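Local structure of aminotransferase (Streptomyces pactum, 4ZM4) at residues Met65-His70 against Tyr412-Ala417; Val220-Gly225 against Gly366-Val371. The protein belongs to the class-III aminotransferases, a pyridoxal-phosphate-dependent enzyme family, and forms an assembly of two chains. The protein carries 1 engineered substitution. All coordinates share one frame; numbering follows the deposited sequence.

In the fold
Following the chain from its N terminus, residues 65-70 come first, in the loop between strand 59-62 and helix 77-89. Residues 220-225 follow, beyond strand 212-217 of the seven-stranded sheet, and meet residues 366-371, which run onto strand 368-373 of a small antiparallel sheet. Contact 2 thus spans 140 intervening residues. Residues 412-417, in the loop between strands 411-412 and 421-422, then return to 65-70, closing contact 1 over 341 residues, so the loop of contact 2 falls wholly within that of contact 1 and the two do not cross. Their centres lie 11 Å apart. The nearest atoms are about 4 Å apart without touching, yet both contacts reach the ligand P3B.

Contact 1 of 2, residues Met65-His70 against Tyr412-Ala417. With P3B ((3E,4R,5R)-4,5-dihydroxy-3-{[(Z)-{3-hydroxy-2-methyl-5-[(phosphonooxy)methyl]pyridin-4(1H)-ylidene}methyl]imino}cyclohex-1-ene-1-carboxylic acid), chain H.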
ATOM      1  N   MET B  65      -8.593  12.706  13.510  1.00 18.45           N
ATOM      2  CA  MET B  65      -8.415  13.127  12.122  1.00 19.54           C
ATOM      3  C   MET B  65      -7.803  12.103  11.170  1.00 19.26           C
ATOM      4  O   MET B  65      -7.024  12.463  10.254  1.00 18.86           O
ATOM      5  CB  MET B  65      -7.598  14.436  12.086  1.00 20.90           C
ATOM      6  CG  MET B  65      -8.294  15.602  12.783  1.00 22.08           C
ATOM      7  SD  MET B  65      -9.907  16.064  12.114  1.00 21.54           S
ATOM      8  CE  MET B  65      -9.509  16.441  10.407  1.00 22.39           C
ATOM      9  N   GLY B  66      -8.157  10.835  11.354  1.00 18.78           N
ATOM     10  CA  GLY B  66      -7.701   9.803  10.429  1.00 19.15           C
ATOM     11  C   GLY B  66      -6.231   9.559  10.459  1.00 19.03           C
ATOM     12  O   GLY B  66      -5.624   9.150   9.466  1.00 21.31           O
ATOM     13  N   TYR B  67      -5.647   9.821  11.599  1.00 20.25           N
ATOM     14  CA  TYR B  67      -4.286   9.398  11.911  1.00 21.59           C
ATOM     15  C   TYR B  67      -3.134  10.142  11.171  1.00 20.89           C
ATOM     16  O   TYR B  67      -2.072   9.552  10.935  1.00 20.18           O
ATOM     17  CB  TYR B  67      -4.173   7.867  11.775  1.00 22.04           C
ATOM     18  CG  TYR B  67      -5.119   7.086  12.658  1.00 23.22           C
ATOM     19  CD1 TYR B  67      -4.785   6.751  13.963  1.00 24.48           C
ATOM     20  CD2 TYR B  67      -6.333   6.655  12.183  1.00 24.77           C
ATOM     21  CE1 TYR B  67      -5.638   5.991  14.761  1.00 24.60           C
ATOM     22  CE2 TYR B  67      -7.187   5.889  12.971  1.00 24.31           C
ATOM     23  CZ  TYR B  67      -6.848   5.565  14.261  1.00 22.65           C
ATOM     24  OH  TYR B  67      -7.727   4.830  15.048  1.00 21.50           O
ATOM     25  N   GLY B  68      -3.308  11.435  10.887  1.00 21.68           N
ATOM     26  CA  GLY B  68      -2.181  12.302  10.493  1.00 21.96           C
ATOM     27  C   GLY B  68      -2.164  13.055   9.160  1.00 21.12           C
ATOM     28  O   GLY B  68      -1.441  14.039   9.037  1.00 20.33           O
ATOM     29  N   PRO B  69      -2.908  12.594   8.148  1.00 22.52           N
ATOM     30  CA  PRO B  69      -2.796  13.229   6.810  1.00 23.39           C
ATOM     31  C   PRO B  69      -3.412  14.617   6.658  1.00 23.44           C
ATOM     32  O   PRO B  69      -2.980  15.364   5.790  1.00 24.54           O
ATOM     33  CB  PRO B  69      -3.546  12.272   5.867  1.00 23.48           C
ATOM     34  CG  PRO B  69      -3.914  11.090   6.672  1.00 23.90           C
ATOM     35  CD  PRO B  69      -3.837  11.458   8.134  1.00 22.99           C
ATOM     36  N   HIS B  70      -4.364  14.970   7.518  1.00 23.06           N
ATOM     37  CA  HIS B  70      -5.240  16.107   7.281  1.00 21.27           C
ATOM     38  C   HIS B  70      -4.807  17.328   8.042  1.00 20.72           C
ATOM     39  O   HIS B  70      -5.366  17.688   9.075  1.00 22.58           O
ATOM     40  CB  HIS B  70      -6.671  15.694   7.610  1.00 20.75           C
ATOM     41  CG  HIS B  70      -7.131  14.520   6.805  1.00 19.95           C
ATOM     42  ND1 HIS B  70      -7.307  13.255   7.351  1.00 19.56           N
ATOM     43  CD2 HIS B  70      -7.394  14.402   5.489  1.00 19.07           C
ATOM     44  CE1 HIS B  70      -7.658  12.413   6.398  1.00 19.02           C
ATOM     45  NE2 HIS B  70      -7.730  13.081   5.264  1.00 20.35           N
ATOM     46  N   TYR B 412     -14.392  13.040  19.461  1.00 20.35           N
ATOM     47  CA  TYR B 412     -13.717  11.770  19.307  1.00 18.62           C
ATOM     48  C   TYR B 412     -12.206  11.911  19.398  1.00 19.49           C
ATOM     49  O   TYR B 412     -11.601  12.632  18.609  1.00 19.08           O
ATOM     50  CB  TYR B 412     -14.073  11.096  17.980  1.00 17.57           C
ATOM     51  CG  TYR B 412     -13.354   9.789  17.780  1.00 17.35           C
ATOM     52  CD1 TYR B 412     -13.752   8.650  18.446  1.00 17.24           C
ATOM     53  CD2 TYR B 412     -12.231   9.696  16.956  1.00 18.15           C
ATOM     54  CE1 TYR B 412     -13.086   7.437  18.301  1.00 16.62           C
ATOM     55  CE2 TYR B 412     -11.546   8.486  16.805  1.00 17.11           C
ATOM     56  CZ  TYR B 412     -11.985   7.362  17.480  1.00 17.24           C
ATOM     57  OH  TYR B 412     -11.330   6.159  17.325  1.00 16.52           O
ATOM     58  N   PHE B 413     -11.606  11.146  20.316  1.00 19.20           N
ATOM     59  CA  PHE B 413     -10.201  10.808  20.254  1.00 19.40           C
ATOM     60  C   PHE B 413     -10.046   9.286  20.465  1.00 18.98           C
ATOM     61  O   PHE B 413     -10.976   8.658  20.909  1.00 17.93           O
ATOM     62  CB  PHE B 413      -9.381  11.636  21.258  1.00 19.93           C
ATOM     63  CG  PHE B 413      -9.886  11.584  22.662  1.00 20.89           C
ATOM     64  CD1 PHE B 413      -9.467  10.586  23.509  1.00 21.52           C
ATOM     65  CD2 PHE B 413     -10.778  12.513  23.133  1.00 21.43           C
ATOM     66  CE1 PHE B 413      -9.936  10.518  24.801  1.00 22.47           C
ATOM     67  CE2 PHE B 413     -11.239  12.462  24.432  1.00 22.08           C
ATOM     68  CZ  PHE B 413     -10.816  11.463  25.276  1.00 21.76           C
ATOM     69  N   HIS B 414      -8.870   8.722  20.160  1.00 19.47           N
ATOM     70  CA  HIS B 414      -8.617   7.279  20.318  1.00 19.98           C
ATOM     71  C   HIS B 414      -8.619   6.906  21.824  1.00 19.51           C
ATOM     72  O   HIS B 414      -8.056   7.629  22.632  1.00 18.46           O
ATOM     73  CB  HIS B 414      -7.283   6.897  19.692  1.00 21.10           C
ATOM     74  CG  HIS B 414      -7.096   5.426  19.489  1.00 23.96           C
ATOM     75  ND1 HIS B 414      -6.895   4.540  20.525  1.00 23.61           N
ATOM     76  CD2 HIS B 414      -7.026   4.692  18.355  1.00 26.37           C
ATOM     77  CE1 HIS B 414      -6.756   3.323  20.051  1.00 23.40           C
ATOM     78  NE2 HIS B 414      -6.802   3.389  18.733  1.00 25.51           N
ATOM     79  N   PRO B 415      -9.245   5.779  22.186  1.00 19.42           N
ATOM     80  CA  PRO B 415      -9.356   5.389  23.596  1.00 20.15           C
ATOM     81  C   PRO B 415      -8.065   5.052  24.318  1.00 20.19           C
ATOM     82  O   PRO B 415      -8.053   5.090  25.556  1.00 21.31           O
ATOM     83  CB  PRO B 415     -10.242   4.139  23.577  1.00 20.08           C
ATOM     84  CG  PRO B 415     -10.477   3.806  22.152  1.00 20.28           C
ATOM     85  CD  PRO B 415     -10.137   4.994  21.318  1.00 19.66           C
ATOM     86  N   ASN B 416      -7.025   4.691  23.579  1.00 17.97           N
ATOM     87  CA  ASN B 416      -5.740   4.412  24.146  1.00 18.41           C
ATOM     88  C   ASN B 416      -5.030   5.742  24.390  1.00 19.54           C
ATOM     89  O   ASN B 416      -4.825   6.534  23.479  1.00 22.10           O
ATOM     90  CB  ASN B 416      -4.929   3.517  23.211  1.00 18.83           C
ATOM     91  CG  ASN B 416      -3.614   3.075  23.811  1.00 20.31           C
ATOM     92  OD1 ASN B 416      -3.075   3.700  24.734  1.00 19.77           O
ATOM     93  ND2 ASN B 416      -3.094   1.992  23.308  1.00 22.25           N
ATOM     94  N   ALA B 417      -4.634   5.987  25.624  1.00 19.57           N
ATOM     95  CA  ALA B 417      -4.030   7.263  25.973  1.00 19.86           C
ATOM     96  C   ALA B 417      -2.735   7.572  25.200  1.00 19.08           C
ATOM     97  O   ALA B 417      -2.384   8.733  25.014  1.00 19.52           O
ATOM     98  CB  ALA B 417      -3.776   7.301  27.479  1.00 19.61           C
TER
HETATM   99  OAH P3B H 501       1.378   1.231   6.530  1.00 14.68           O
HETATM  100  PBA P3B H 501       0.917   2.718   6.830  1.00 15.23           P
HETATM  101  OAI P3B H 501      -0.237   2.546   7.771  1.00 14.22           O
HETATM  102  OAC P3B H 501       0.481   3.486   5.593  1.00 16.44           O
HETATM  103  OAQ P3B H 501       2.261   3.331   7.615  1.00 14.93           O
HETATM  104  CAM P3B H 501       3.040   2.548   8.576  1.00 14.96           C
HETATM  105  CAV P3B H 501       3.634   3.446   9.429  1.00 15.18           C
HETATM  106  CAL P3B H 501       4.980   3.716   9.226  1.00 13.73           C
HETATM  107  NAP P3B H 501       5.593   4.656  10.044  1.00 13.84           N
HETATM  108  CAU P3B H 501       4.888   5.320  11.022  1.00 13.30           C
HETATM  109  CAA P3B H 501       5.506   6.222  11.847  1.00 13.01           C
HETATM  110  CAW P3B H 501       3.613   5.035  11.237  1.00 13.23           C
HETATM  111  OAE P3B H 501       2.980   5.719  12.216  1.00 13.91           O
HETATM  112  CAX P3B H 501       2.909   4.125  10.447  1.00 16.63           C
HETATM  113  CAJ P3B H 501       1.524   3.836  10.714  1.00 20.22           C
HETATM  114  NAO P3B H 501       0.889   4.313  11.838  1.00 24.96           N
HETATM  115  CAT P3B H 501      -0.391   3.951  12.167  1.00 33.34           C
HETATM  116  CAK P3B H 501      -1.158   2.934  11.533  1.00 33.36           C
HETATM  117  CAS P3B H 501      -2.426   2.538  11.944  1.00 31.90           C
HETATM  118  CAR P3B H 501      -3.170   1.567  11.248  1.00 30.86           C
HETATM  119  OAD P3B H 501      -4.342   1.286  11.549  1.00 31.04           O
HETATM  120  OAB P3B H 501      -2.694   0.892  10.368  1.00 28.77           O
HETATM  121  CAN P3B H 501      -3.120   3.249  12.842  1.00 34.43           C
HETATM  122  CAY P3B H 501      -2.458   4.464  13.512  1.00 35.22           C
HETATM  123  OAF P3B H 501      -2.898   4.341  14.878  1.00 40.25           O
HETATM  124  CAZ P3B H 501      -0.886   4.576  13.365  1.00 35.14           C
HETATM  125  OAG P3B H 501      -0.292   5.905  13.599  1.00 31.64           O
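Y67 and H414 carry this contact: the hydroxyl OH of Y67 meets the imidazole carbon CD2 of H414 at 3.4 Å. The oxygen lies in the imidazole plane, at its edge, and CD2 sits near the plane of the Y67 ring, while the two side chains cross at about a right angle. Backbones stay well apart, with the CA atoms of Y67 and H414 separated by 9.7 Å, and only 85 Å² is buried in all. The gap closes from both sides: the far end of Y67 comes nearer, and H414 reaches out with CG anti to the backbone N (chi1 -165°).

The tight part lies on the ligand side. CD1 of Y67 comes within 3.2 Å of OAF of P3B, and within 3.3 Å of its carbon CAY. CAN of P3B sits 4.0 Å above one face of the phenol ring, offset toward the rim. V310 of the second subunit also packs on this tyrosine, joining the dimer partner to the same site. Within the loop, ND1 of H70 donates to O of M65 at 3.0 Å, almost straight (177°), with ND1 standing above the carbonyl plane.

The looser side belongs to H414 and N416, both partly exposed. There N of N416 donates in the imidazole plane to ND1 of H414 at 3.1 Å, which should hold the ring's rotation. The Y412 hydroxyl stands 4.5 Å from OH of Y67 and is bonded instead to the carbonyl O of A37.

Chemically, the link between the segments is van der Waals contact rather than hydrogen bonding. Because ND1 of H414 accepts the hydrogen bond from N416, a neutral imidazole would carry its proton on NE2, and the adjoining CD2 would offer the tyrosine oxygen a mildly polarised C-H.

Contact 2 of 2, residues Val220-Gly225 against Gly366-Val371; sequences VLANAG and GTLMSV. With P3B ((3E,4R,5R)-4,5-dihydroxy-3-{[(Z)-{3-hydroxy-2-methyl-5-[(phosphonooxy)methyl]pyridin-4(1H)-ylidene}methyl]imino}cyclohex-1-ene-1-carboxylic acid), chain H.
The loop 220-225 approaches the strand 368-371 most closely at its end, where the CA atoms of G225 and S370 are 5.3 Å apart. Toward the start of the strand the gap widens, and CA of A222 is 7.6 Å from CA of L368. The loop does not join the sheet: the strand already lies between 360-365 and 421-422, and the two segments share no backbone bond. G225 has positive phi (77°), a conformation that favours glycine, and its backbone bond goes to L418, outside both segments.

Two side-chain contacts make up the interface, each reaching from the strand. CB of S370 points at the loop, and its OG lies 3.6 Å from CA of G225. With OG between the backbone N and the carbonyl carbon (chi1 64°), the hydroxyl oxygen accepts a hydrogen bond from N of V226, just past the loop segment. The second contact is apolar: the branch CD2 of L368 meets CB of A222 at 4.4 Å, a light touch, while F422 and I254 pack against the same leucine.

Between these contacts in sequence, N223 takes no part in the strand contact and binds P3B. Its OD1 accepts from OAG of the ligand at 2.6 Å, and its ND2 donates to OAE at 2.8 Å (158°). A further bond from OAE to OD1 is weak. ND2 also bonds to OE2 of E218, whose OE1 takes N of A222, consistent with E218 being a second-shell residue that orients the amide.

A loop following strand 212-217 of the seven-stranded sheet here backs onto the three-stranded antiparallel sheet and presents N223 to the ligand, as expected for the cofactor site of a fold-type I pyridoxal-phosphate enzyme.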
ATOM      1  N   VAL B 220      10.460  12.104  16.255  1.00 18.94           N
ATOM      2  CA  VAL B 220       9.594  12.304  17.418  1.00 20.19           C
ATOM      3  C   VAL B 220       8.751  11.042  17.517  1.00 22.08           C
ATOM      4  O   VAL B 220       8.123  10.638  16.543  1.00 23.63           O
ATOM      5  CB  VAL B 220       8.618  13.465  17.239  1.00 19.52           C
ATOM      6  CG1 VAL B 220       7.651  13.531  18.416  1.00 19.08           C
ATOM      7  CG2 VAL B 220       9.352  14.767  17.115  1.00 19.77           C
ATOM      8  N   LEU B 221       8.768  10.380  18.663  1.00 25.26           N
ATOM      9  CA  LEU B 221       7.975   9.168  18.848  1.00 24.79           C
ATOM     10  C   LEU B 221       6.514   9.591  18.950  1.00 27.30           C
ATOM     11  O   LEU B 221       6.118  10.171  19.962  1.00 31.06           O
ATOM     12  CB  LEU B 221       8.399   8.406  20.107  1.00 23.86           C
ATOM     13  CG  LEU B 221       7.488   7.225  20.522  1.00 23.39           C
ATOM     14  CD1 LEU B 221       7.276   6.267  19.369  1.00 23.54           C
ATOM     15  CD2 LEU B 221       8.039   6.476  21.722  1.00 24.44           C
ATOM     16  N   ALA B 222       5.712   9.293  17.924  1.00 27.52           N
ATOM     17  CA  ALA B 222       4.278   9.686  17.921  1.00 28.25           C
ATOM     18  C   ALA B 222       3.283   8.536  18.185  1.00 30.96           C
ATOM     19  O   ALA B 222       2.223   8.784  18.750  1.00 37.02           O
ATOM     20  CB  ALA B 222       3.936  10.380  16.636  1.00 27.31           C
ATOM     21  N   ASN B 223       3.637   7.285  17.853  1.00 30.15           N
ATOM     22  CA  ASN B 223       2.761   6.123  18.084  1.00 29.18           C
ATOM     23  C   ASN B 223       2.816   5.533  19.512  1.00 31.74           C
ATOM     24  O   ASN B 223       2.421   4.384  19.757  1.00 30.93           O
ATOM     25  CB  ASN B 223       3.100   5.000  17.093  1.00 31.00           C
ATOM     26  CG  ASN B 223       2.799   5.353  15.662  1.00 29.64           C
ATOM     27  OD1 ASN B 223       1.658   5.244  15.195  1.00 38.36           O
ATOM     28  ND2 ASN B 223       3.817   5.697  14.931  1.00 25.86           N
ATOM     29  N   ALA B 224       3.312   6.304  20.467  1.00 37.42           N
ATOM     30  CA  ALA B 224       3.361   5.857  21.864  1.00 37.93           C
ATOM     31  C   ALA B 224       3.629   7.080  22.727  1.00 35.83           C
ATOM     32  O   ALA B 224       4.716   7.230  23.320  1.00 37.45           O
ATOM     33  CB  ALA B 224       4.457   4.808  22.065  1.00 38.67           C
ATOM     34  N   GLY B 225       2.612   7.934  22.803  1.00 33.39           N
ATOM     35  CA  GLY B 225       2.743   9.253  23.400  1.00 33.61           C
ATOM     36  C   GLY B 225       3.450  10.048  22.344  1.00 31.58           C
ATOM     37  O   GLY B 225       3.783   9.518  21.297  1.00 35.33           O
ATOM     38  N   GLY B 366       4.036  20.877  17.969  1.00 17.83           N
ATOM     39  CA  GLY B 366       3.194  21.513  17.016  1.00 18.03           C
ATOM     40  C   GLY B 366       1.774  21.039  17.213  1.00 19.30           C
ATOM     41  O   GLY B 366       1.223  21.150  18.297  1.00 19.38           O
ATOM     42  N   THR B 367       1.195  20.475  16.154  1.00 20.15           N
ATOM     43  CA  THR B 367      -0.167  19.976  16.186  1.00 20.36           C
ATOM     44  C   THR B 367      -0.235  18.478  16.503  1.00 23.90           C
ATOM     45  O   THR B 367      -1.303  17.862  16.420  1.00 25.67           O
ATOM     46  CB  THR B 367      -0.854  20.267  14.832  1.00 19.23           C
ATOM     47  OG1 THR B 367       0.015  19.928  13.740  1.00 15.79           O
ATOM     48  CG2 THR B 367      -1.201  21.726  14.746  1.00 19.21           C
ATOM     49  N   LEU B 368       0.910  17.887  16.814  1.00 26.31           N
ATOM     50  CA  LEU B 368       1.004  16.485  17.243  1.00 26.32           C
ATOM     51  C   LEU B 368       0.967  16.568  18.760  1.00 28.54           C
ATOM     52  O   LEU B 368       1.683  17.384  19.360  1.00 32.20           O
ATOM     53  CB  LEU B 368       2.324  15.927  16.801  1.00 27.60           C
ATOM     54  CG  LEU B 368       2.488  14.635  16.052  1.00 30.72           C
ATOM     55  CD1 LEU B 368       1.497  14.471  14.928  1.00 35.80           C
ATOM     56  CD2 LEU B 368       3.893  14.621  15.510  1.00 32.16           C
ATOM     57  N   MET B 369       0.077  15.813  19.383  1.00 28.55           N
ATOM     58  CA  MET B 369      -0.264  16.036  20.783  1.00 27.70           C
ATOM     59  C   MET B 369      -0.755  14.738  21.469  1.00 26.26           C
ATOM     60  O   MET B 369      -1.665  14.079  20.946  1.00 29.27           O
ATOM     61  CB  MET B 369      -1.358  17.103  20.824  1.00 29.27           C
ATOM     62  CG  MET B 369      -1.687  17.645  22.180  1.00 31.05           C
ATOM     63  SD  MET B 369      -2.775  19.077  21.978  1.00 33.12           S
ATOM     64  CE  MET B 369      -3.127  19.316  23.727  1.00 28.07           C
ATOM     65  N   SER B 370      -0.187  14.413  22.636  1.00 24.17           N
ATOM     66  CA  SER B 370      -0.693  13.297  23.500  1.00 23.68           C
ATOM     67  C   SER B 370      -1.307  13.873  24.784  1.00 23.66           C
ATOM     68  O   SER B 370      -0.772  14.815  25.374  1.00 24.33           O
ATOM     69  CB  SER B 370       0.254  12.098  23.808  1.00 21.60           C
ATOM     70  OG  SER B 370       1.402  12.436  24.545  1.00 21.11           O
ATOM     71  N   VAL B 371      -2.433  13.289  25.173  1.00 24.60           N
ATOM     72  CA  VAL B 371      -3.182  13.661  26.368  1.00 25.62           C
ATOM     73  C   VAL B 371      -3.570  12.389  27.108  1.00 26.19           C
ATOM     74  O   VAL B 371      -4.374  11.609  26.618  1.00 28.23           O
ATOM     75  CB  VAL B 371      -4.482  14.446  26.035  1.00 26.69           C
ATOM     76  CG1 VAL B 371      -5.285  14.726  27.302  1.00 29.59           C
ATOM     77  CG2 VAL B 371      -4.163  15.750  25.334  1.00 24.10           C
TER
HETATM   78  OAH P3B H 501       1.378   1.231   6.530  1.00 14.68           O
HETATM   79  PBA P3B H 501       0.917   2.718   6.830  1.00 15.23           P
HETATM   80  OAI P3B H 501      -0.237   2.546   7.771  1.00 14.22           O
HETATM   81  OAC P3B H 501       0.481   3.486   5.593  1.00 16.44           O
HETATM   82  OAQ P3B H 501       2.261   3.331   7.615  1.00 14.93           O
HETATM   83  CAM P3B H 501       3.040   2.548   8.576  1.00 14.96           C
HETATM   84  CAV P3B H 501       3.634   3.446   9.429  1.00 15.18           C
HETATM   85  CAL P3B H 501       4.980   3.716   9.226  1.00 13.73           C
HETATM   86  NAP P3B H 501       5.593   4.656  10.044  1.00 13.84           N
HETATM   87  CAU P3B H 501       4.888   5.320  11.022  1.00 13.30           C
HETATM   88  CAA P3B H 501       5.506   6.222  11.847  1.00 13.01           C
HETATM   89  CAW P3B H 501       3.613   5.035  11.237  1.00 13.23           C
HETATM   90  OAE P3B H 501       2.980   5.719  12.216  1.00 13.91           O
HETATM   91  CAX P3B H 501       2.909   4.125  10.447  1.00 16.63           C
HETATM   92  CAJ P3B H 501       1.524   3.836  10.714  1.00 20.22           C
HETATM   93  NAO P3B H 501       0.889   4.313  11.838  1.00 24.96           N
HETATM   94  CAT P3B H 501      -0.391   3.951  12.167  1.00 33.34           C
HETATM   95  CAK P3B H 501      -1.158   2.934  11.533  1.00 33.36           C
HETATM   96  CAS P3B H 501      -2.426   2.538  11.944  1.00 31.90           C
HETATM   97  CAR P3B H 501      -3.170   1.567  11.248  1.00 30.86           C
HETATM   98  OAD P3B H 501      -4.342   1.286  11.549  1.00 31.04           O
HETATM   99  OAB P3B H 501      -2.694   0.892  10.368  1.00 28.77           O
HETATM  100  CAN P3B H 501      -3.120   3.249  12.842  1.00 34.43           C
HETATM  101  CAY P3B H 501      -2.458   4.464  13.512  1.00 35.22           C
HETATM  102  OAF P3B H 501      -2.898   4.341  14.878  1.00 40.25           O
HETATM  103  CAZ P3B H 501      -0.886   4.576  13.365  1.00 35.14           C
HETATM  104  OAG P3B H 501      -0.292   5.905  13.599  1.00 31.64           O